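Local coordinates for alginate biosynthesis protein AlgX (Pseudomonas aeruginosa, PDB 4KNC) that protects the exopolysaccharide alginate as it crosses the periplasm and takes part in its O-acetylation, probably acting as an acetyltransferase, at residues K179-K184 with T217-A222; P235-V240 with S259-L264. All coordinates share one frame; numbering follows the deposited sequence.

In the fold
Both contacts belong to the SGNH hydrolase-like domain and come in series along the chain: interaction 1 closes before interaction 2 opens, and strand 210-220 is followed directly by strand 237-240. Their centres lie 14 Å apart. Interaction 1 pairs the two strands of a small antiparallel sheet at the surface, whereas interaction 2, buried, sets strand 263-265 at the outer edge of the four-stranded parallel sheet beside strand 237-240. Helix 251-259 connects them, packing against F181, S183 and T217 on one hand and L239 and I263 on the other. They also touch directly, through K179 N with G260 O and F181 against D262, which ties the two-stranded antiparallel ribbon to the beta-alpha-beta unit.

Interaction 1: K179-K184 with T217-A222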
ATOM      1  N   LYS A 179      -5.346   0.276  26.314  1.00 47.51           N
ATOM      2  CA  LYS A 179      -4.860   1.501  26.953  1.00 50.99           C
ATOM      3  C   LYS A 179      -5.858   2.611  26.674  1.00 46.15           C
ATOM      4  O   LYS A 179      -6.735   2.464  25.828  1.00 50.90           O
ATOM      5  CB  LYS A 179      -3.497   1.915  26.383  1.00 58.35           C
ATOM      6  CG  LYS A 179      -2.484   0.791  26.250  1.00 63.82           C
ATOM      7  CD  LYS A 179      -1.387   1.129  25.252  1.00 65.35           C
ATOM      8  CE  LYS A 179      -0.380   2.108  25.821  1.00 60.10           C
ATOM      9  NZ  LYS A 179       0.941   1.447  26.010  1.00 62.89           N
ATOM     10  N   GLN A 180      -5.726   3.728  27.376  1.00 41.82           N
ATOM     11  CA  GLN A 180      -6.546   4.887  27.066  1.00 45.29           C
ATOM     12  C   GLN A 180      -5.720   5.885  26.284  1.00 44.37           C
ATOM     13  O   GLN A 180      -4.612   6.246  26.694  1.00 42.02           O
ATOM     14  CB  GLN A 180      -7.030   5.564  28.335  1.00 48.85           C
ATOM     15  CG  GLN A 180      -7.594   4.622  29.373  1.00 65.53           C
ATOM     16  CD  GLN A 180      -7.615   5.251  30.752  1.00 73.10           C
ATOM     17  OE1 GLN A 180      -7.718   6.473  30.888  1.00 77.27           O
ATOM     18  NE2 GLN A 180      -7.495   4.423  31.782  1.00 73.90           N
ATOM     19  N   PHE A 181      -6.257   6.344  25.161  1.00 44.54           N
ATOM     20  CA  PHE A 181      -5.588   7.403  24.417  1.00 45.09           C
ATOM     21  C   PHE A 181      -6.443   8.653  24.356  1.00 45.22           C
ATOM     22  O   PHE A 181      -7.675   8.580  24.356  1.00 44.00           O
ATOM     23  CB  PHE A 181      -5.269   6.952  23.001  1.00 39.88           C
ATOM     24  CG  PHE A 181      -4.379   5.756  22.933  1.00 38.37           C
ATOM     25  CD1 PHE A 181      -4.915   4.478  22.942  1.00 35.81           C
ATOM     26  CD2 PHE A 181      -3.004   5.908  22.841  1.00 34.93           C
ATOM     27  CE1 PHE A 181      -4.089   3.359  22.864  1.00 34.86           C
ATOM     28  CE2 PHE A 181      -2.175   4.802  22.762  1.00 35.58           C
ATOM     29  CZ  PHE A 181      -2.722   3.525  22.776  1.00 37.95           C
ATOM     30  N   GLU A 182      -5.778   9.798  24.304  1.00 44.91           N
ATOM     31  CA  GLU A 182      -6.454  11.066  24.082  1.00 50.15           C
ATOM     32  C   GLU A 182      -5.803  11.833  22.937  1.00 43.82           C
ATOM     33  O   GLU A 182      -4.565  11.912  22.838  1.00 42.85           O
ATOM     34  CB  GLU A 182      -6.434  11.914  25.350  1.00 56.48           C
ATOM     35  CG  GLU A 182      -7.267  11.343  26.473  1.00 73.03           C
ATOM     36  CD  GLU A 182      -7.151  12.168  27.738  1.00 83.13           C
ATOM     37  OE1 GLU A 182      -6.453  13.208  27.695  1.00 78.80           O
ATOM     38  OE2 GLU A 182      -7.754  11.777  28.765  1.00 86.95           O
ATOM     39  N   SER A 183      -6.641  12.392  22.071  1.00 44.10           N
ATOM     40  CA  SER A 183      -6.156  13.209  20.966  1.00 42.49           C
ATOM     41  C   SER A 183      -6.373  14.689  21.255  1.00 44.26           C
ATOM     42  O   SER A 183      -7.454  15.094  21.677  1.00 49.71           O
ATOM     43  CB  SER A 183      -6.846  12.813  19.662  1.00 43.03           C
ATOM     44  OG  SER A 183      -6.591  11.455  19.342  1.00 37.07           O
ATOM     45  N   LYS A 184      -5.328  15.480  21.036  1.00 37.42           N
ATOM     46  CA  LYS A 184      -5.373  16.916  21.229  1.00 39.98           C
ATOM     47  C   LYS A 184      -4.973  17.622  19.949  1.00 37.96           C
ATOM     48  O   LYS A 184      -4.097  17.143  19.205  1.00 41.87           O
ATOM     49  CB  LYS A 184      -4.392  17.329  22.326  1.00 49.94           C
ATOM     50  CG  LYS A 184      -4.802  16.918  23.729  1.00 61.42           C
ATOM     51  CD  LYS A 184      -3.708  17.251  24.735  1.00 70.33           C
ATOM     52  N   THR A 217      -1.984  12.108  19.274  1.00 37.69           N
ATOM     53  CA  THR A 217      -2.605  11.206  20.232  1.00 40.19           C
ATOM     54  C   THR A 217      -1.565  10.673  21.210  1.00 38.12           C
ATOM     55  O   THR A 217      -0.463  10.300  20.811  1.00 36.46           O
ATOM     56  CB  THR A 217      -3.271  10.020  19.518  1.00 35.72           C
ATOM     57  OG1 THR A 217      -4.243  10.503  18.575  1.00 35.63           O
ATOM     58  CG2 THR A 217      -3.942   9.097  20.520  1.00 28.04           C
ATOM     59  N   GLU A 218      -1.916  10.668  22.490  1.00 33.17           N
ATOM     60  CA  GLU A 218      -1.020  10.199  23.548  1.00 43.11           C
ATOM     61  C   GLU A 218      -1.743   9.232  24.487  1.00 45.00           C
ATOM     62  O   GLU A 218      -2.955   9.352  24.728  1.00 37.92           O
ATOM     63  CB  GLU A 218      -0.482  11.369  24.380  1.00 50.96           C
ATOM     64  CG  GLU A 218       0.258  12.437  23.591  1.00 55.73           C
ATOM     65  CD  GLU A 218       1.606  11.962  23.070  1.00 62.60           C
ATOM     66  OE1 GLU A 218       1.974  12.356  21.937  1.00 68.06           O
ATOM     67  OE2 GLU A 218       2.299  11.209  23.794  1.00 55.11           O
ATOM     68  N   PRO A 219      -1.000   8.257  25.023  1.00 48.81           N
ATOM     69  CA  PRO A 219      -1.570   7.444  26.100  1.00 45.73           C
ATOM     70  C   PRO A 219      -1.746   8.280  27.357  1.00 45.83           C
ATOM     71  O   PRO A 219      -0.915   9.142  27.650  1.00 41.10           O
ATOM     72  CB  PRO A 219      -0.510   6.361  26.323  1.00 54.68           C
ATOM     73  CG  PRO A 219       0.760   6.906  25.712  1.00 54.04           C
ATOM     74  CD  PRO A 219       0.330   7.788  24.592  1.00 45.26           C
ATOM     75  N   VAL A 220      -2.835   8.041  28.081  1.00 47.20           N
ATOM     76  CA  VAL A 220      -3.079   8.702  29.356  1.00 54.85           C
ATOM     77  C   VAL A 220      -3.438   7.677  30.425  1.00 49.94           C
ATOM     78  O   VAL A 220      -3.654   6.501  30.120  1.00 49.64           O
ATOM     79  CB  VAL A 220      -4.205   9.740  29.250  1.00 55.09           C
ATOM     80  CG1 VAL A 220      -3.721  10.956  28.481  1.00 53.84           C
ATOM     81  CG2 VAL A 220      -5.437   9.127  28.595  1.00 45.91           C
ATOM     82  N   GLY A 221      -3.480   8.117  31.679  1.00 59.50           N
ATOM     83  CA  GLY A 221      -3.924   7.260  32.766  1.00 69.46           C
ATOM     84  C   GLY A 221      -2.872   6.315  33.329  1.00 77.11           C
ATOM     85  O   GLY A 221      -1.671   6.535  33.169  1.00 78.50           O
ATOM     86  N   ALA A 222      -3.337   5.249  33.982  1.00 79.62           N
ATOM     87  CA  ALA A 222      -2.469   4.335  34.725  1.00 78.16           C
ATOM     88  C   ALA A 222      -1.645   3.399  33.843  1.00 82.92           C
ATOM     89  O   ALA A 222      -2.130   2.874  32.840  1.00 80.49           O
ATOM     90  CB  ALA A 222      -3.287   3.530  35.725  1.00 76.30           C
TER
HETATM   91  O   HOH W   1      -3.404   4.025  29.476  1.00 48.37           O
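The ring of F181 stands on the same side of the two-stranded sheet as T217 and P219, and what it meets across the contact comes at a slant: the methyl CG2 of T217, and, beside CD2, the backbone N of P219. CD2 lies 4.2 Å from P219 CD, while the tighter touch is nearer the backbone, F181 CB to T217 CG2 at 3.5 Å, with the two side chains at about a right angle. Beyond this pair the ring reaches E256 of helix 251-259 and D262. The other flat group, the carboxylate of E182, lies on the opposite side of the sheet and turns one flat face to the isopropyl of V220, OE1 near CG1 and OE2 3.5 Å from CG2. With the chain extended beyond CG (chi2 176°), E182 lies against V220 from CG, already 3.6 Å from V220 CG2, out to the carboxylate, and Q180 adds its CB against CG2.

Strands 180-191 and 210-220 form an antiparallel ribbon on the domain surface, linked at their far ends through helix 194-203. E182 and E218 make a hydrogen-bonded pair, each backbone N reaching the other's O at 2.9 Å, and F181 with P219 and S183 with T217 are non-hydrogen-bonded pairs. Proline fits in such a position, since its nitrogen has no hydrogen to offer. V220 N also donates to Q180 O at 2.9 Å, and a water next to that bond accepts from Q180 N and donates to V220 O, bridging the strands where they begin to part.

At the other end T217 OG1 donates to S183 OG over 2.6 Å. Each hydroxyl has a second hydrogen-bonding partner beyond the ribbon, T217 OG1 with N250 ND2 and S183 OG with E257 OE1, the latter on helix 251-259.

Interaction 2: P235-V240 with S259-L264; sequences PQIALV and SGADIL
I237 and I263 meet at the apolar centre, where the CG2 branch of I237 lies 3.5 Å from the terminal CD1 of I263. The bent chain of I263 (chi2 -79°) brings that methyl up to its neighbour. From I237 the longer arm reaches the other way, CD1 resting on A261 CB at 3.8 Å, while L239 CB packs on I263 CG2. On the other face of the sheet, A238 CB sits beside L264 CB, and L264 CD2 reaches P235 CB.

Backbone bonds hold the strands in parallel: L264 N gives to I237 O (2.8 Å), and L239 N gives to L264 O (2.7 Å). With helix 251-259 between them, these strands make a beta-alpha-beta unit of the SGNH hydrolase-like domain, and S243, the presumed nucleophile, follows soon after strand 237-240.

Toward the polar edge P235 CB touches D262 CB at 3.8 Å, and a water accepts from Q236 N and donates to D262 O, just before the strands begin to pair. Direct backbone bonds thus set the pairing of 237-239 with 264, apolar side chains pack on both faces, and the water extends the backbone bonding by one step where direct pairing has not yet begun.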
ATOM      1  N   PRO A 235       2.451  -4.417  21.622  1.00 52.40           N
ATOM      2  CA  PRO A 235       1.506  -4.006  20.571  1.00 45.37           C
ATOM      3  C   PRO A 235       1.239  -5.139  19.591  1.00 48.00           C
ATOM      4  O   PRO A 235       2.150  -5.895  19.266  1.00 55.38           O
ATOM      5  CB  PRO A 235       2.237  -2.853  19.867  1.00 40.85           C
ATOM      6  CG  PRO A 235       3.099  -2.273  20.942  1.00 49.34           C
ATOM      7  CD  PRO A 235       3.588  -3.486  21.717  1.00 54.55           C
ATOM      8  N   GLN A 236       0.001  -5.245  19.121  1.00 41.63           N
ATOM      9  CA  GLN A 236      -0.447  -6.426  18.392  1.00 30.46           C
ATOM     10  C   GLN A 236      -1.124  -6.057  17.077  1.00 37.50           C
ATOM     11  O   GLN A 236      -1.621  -6.934  16.364  1.00 37.71           O
ATOM     12  CB  GLN A 236      -1.428  -7.216  19.264  1.00 36.54           C
ATOM     13  CG  GLN A 236      -0.799  -7.772  20.534  1.00 48.52           C
ATOM     14  CD  GLN A 236       0.301  -8.765  20.224  1.00 54.60           C
ATOM     15  OE1 GLN A 236       0.248  -9.461  19.209  1.00 52.29           O
ATOM     16  NE2 GLN A 236       1.314  -8.824  21.084  1.00 60.11           N
ATOM     17  N   ILE A 237      -1.158  -4.756  16.776  1.00 33.51           N
ATOM     18  CA  ILE A 237      -1.799  -4.242  15.563  1.00 29.61           C
ATOM     19  C   ILE A 237      -0.827  -3.360  14.771  1.00 31.44           C
ATOM     20  O   ILE A 237      -0.218  -2.453  15.327  1.00 32.89           O
ATOM     21  CB  ILE A 237      -3.070  -3.418  15.881  1.00 28.93           C
ATOM     22  CG1 ILE A 237      -4.030  -4.223  16.772  1.00 38.00           C
ATOM     23  CG2 ILE A 237      -3.752  -2.997  14.582  1.00 28.45           C
ATOM     24  CD1 ILE A 237      -5.371  -3.531  17.021  1.00 33.55           C
ATOM     25  N   ALA A 238      -0.688  -3.644  13.480  1.00 34.79           N
ATOM     26  CA  ALA A 238       0.236  -2.926  12.614  1.00 32.70           C
ATOM     27  C   ALA A 238      -0.521  -2.307  11.464  1.00 31.17           C
ATOM     28  O   ALA A 238      -1.483  -2.882  10.960  1.00 37.60           O
ATOM     29  CB  ALA A 238       1.301  -3.869  12.082  1.00 37.58           C
ATOM     30  N   LEU A 239      -0.078  -1.128  11.056  1.00 30.60           N
ATOM     31  CA  LEU A 239      -0.707  -0.388   9.987  1.00 29.89           C
ATOM     32  C   LEU A 239       0.283  -0.226   8.848  1.00 34.12           C
ATOM     33  O   LEU A 239       1.399   0.262   9.046  1.00 32.47           O
ATOM     34  CB  LEU A 239      -1.146   0.984  10.499  1.00 30.85           C
ATOM     35  CG  LEU A 239      -1.687   1.992   9.486  1.00 29.49           C
ATOM     36  CD1 LEU A 239      -2.892   1.444   8.729  1.00 27.66           C
ATOM     37  CD2 LEU A 239      -2.035   3.287  10.198  1.00 25.27           C
ATOM     38  N   VAL A 240      -0.117  -0.647   7.656  1.00 31.43           N
ATOM     39  CA  VAL A 240       0.685  -0.399   6.468  1.00 32.60           C
ATOM     40  C   VAL A 240      -0.176   0.410   5.511  1.00 35.17           C
ATOM     41  O   VAL A 240      -1.387   0.193   5.436  1.00 32.30           O
ATOM     42  CB  VAL A 240       1.225  -1.705   5.825  1.00 31.65           C
ATOM     43  CG1 VAL A 240       2.280  -2.323   6.729  1.00 26.58           C
ATOM     44  CG2 VAL A 240       0.096  -2.703   5.542  1.00 26.11           C
ATOM     45  N   SER A 259     -10.009   2.697  19.343  1.00 30.22           N
ATOM     46  CA  SER A 259      -9.920   1.246  19.554  1.00 31.81           C
ATOM     47  C   SER A 259      -9.376   0.885  20.925  1.00 37.72           C
ATOM     48  O   SER A 259      -9.662  -0.185  21.426  1.00 30.04           O
ATOM     49  CB  SER A 259      -9.058   0.567  18.488  1.00 29.61           C
ATOM     50  OG  SER A 259      -7.678   0.802  18.733  1.00 32.28           O
ATOM     51  N   GLY A 260      -8.579   1.767  21.525  1.00 34.89           N
ATOM     52  CA  GLY A 260      -7.958   1.455  22.802  1.00 33.66           C
ATOM     53  C   GLY A 260      -6.697   0.605  22.669  1.00 36.04           C
ATOM     54  O   GLY A 260      -6.115   0.196  23.663  1.00 44.92           O
ATOM     55  N   ALA A 261      -6.264   0.342  21.441  1.00 36.05           N
ATOM     56  CA  ALA A 261      -5.075  -0.483  21.212  1.00 35.07           C
ATOM     57  C   ALA A 261      -3.948   0.311  20.572  1.00 33.27           C
ATOM     58  O   ALA A 261      -4.214   1.232  19.792  1.00 31.41           O
ATOM     59  CB  ALA A 261      -5.425  -1.658  20.322  1.00 33.97           C
ATOM     60  N   ASP A 262      -2.702  -0.057  20.886  1.00 36.57           N
ATOM     61  CA  ASP A 262      -1.522   0.465  20.180  1.00 37.55           C
ATOM     62  C   ASP A 262      -1.535   0.110  18.689  1.00 34.30           C
ATOM     63  O   ASP A 262      -1.859  -1.012  18.303  1.00 37.47           O
ATOM     64  CB  ASP A 262      -0.221  -0.056  20.804  1.00 43.85           C
ATOM     65  CG  ASP A 262       0.246   0.787  21.986  1.00 55.35           C
ATOM     66  OD1 ASP A 262      -0.013   2.004  21.983  1.00 54.71           O
ATOM     67  OD2 ASP A 262       0.871   0.240  22.916  1.00 58.92           O
ATOM     68  N   ILE A 263      -1.181   1.073  17.850  1.00 30.90           N
ATOM     69  CA  ILE A 263      -1.113   0.828  16.415  1.00 33.26           C
ATOM     70  C   ILE A 263       0.301   1.098  15.936  1.00 39.64           C
ATOM     71  O   ILE A 263       0.747   2.246  15.926  1.00 34.43           O
ATOM     72  CB  ILE A 263      -2.092   1.741  15.648  1.00 34.57           C
ATOM     73  CG1 ILE A 263      -3.524   1.573  16.174  1.00 33.78           C
ATOM     74  CG2 ILE A 263      -2.017   1.470  14.162  1.00 33.92           C
ATOM     75  CD1 ILE A 263      -4.243   0.342  15.678  1.00 31.43           C
ATOM     76  N   LEU A 264       1.019   0.047  15.555  1.00 42.60           N
ATOM     77  CA  LEU A 264       2.345   0.215  14.958  1.00 40.16           C
ATOM     78  C   LEU A 264       2.222   0.767  13.556  1.00 39.25           C
ATOM     79  O   LEU A 264       1.805   0.047  12.653  1.00 37.78           O
ATOM     80  CB  LEU A 264       3.068  -1.126  14.885  1.00 44.08           C
ATOM     81  CG  LEU A 264       3.212  -1.863  16.212  1.00 54.86           C
ATOM     82  CD1 LEU A 264       3.729  -3.270  15.965  1.00 62.17           C
ATOM     83  CD2 LEU A 264       4.142  -1.102  17.142  1.00 49.24           C
TER
HETATM   84  O   HOH W   2      -1.917  -3.176  19.880  1.00 35.54           O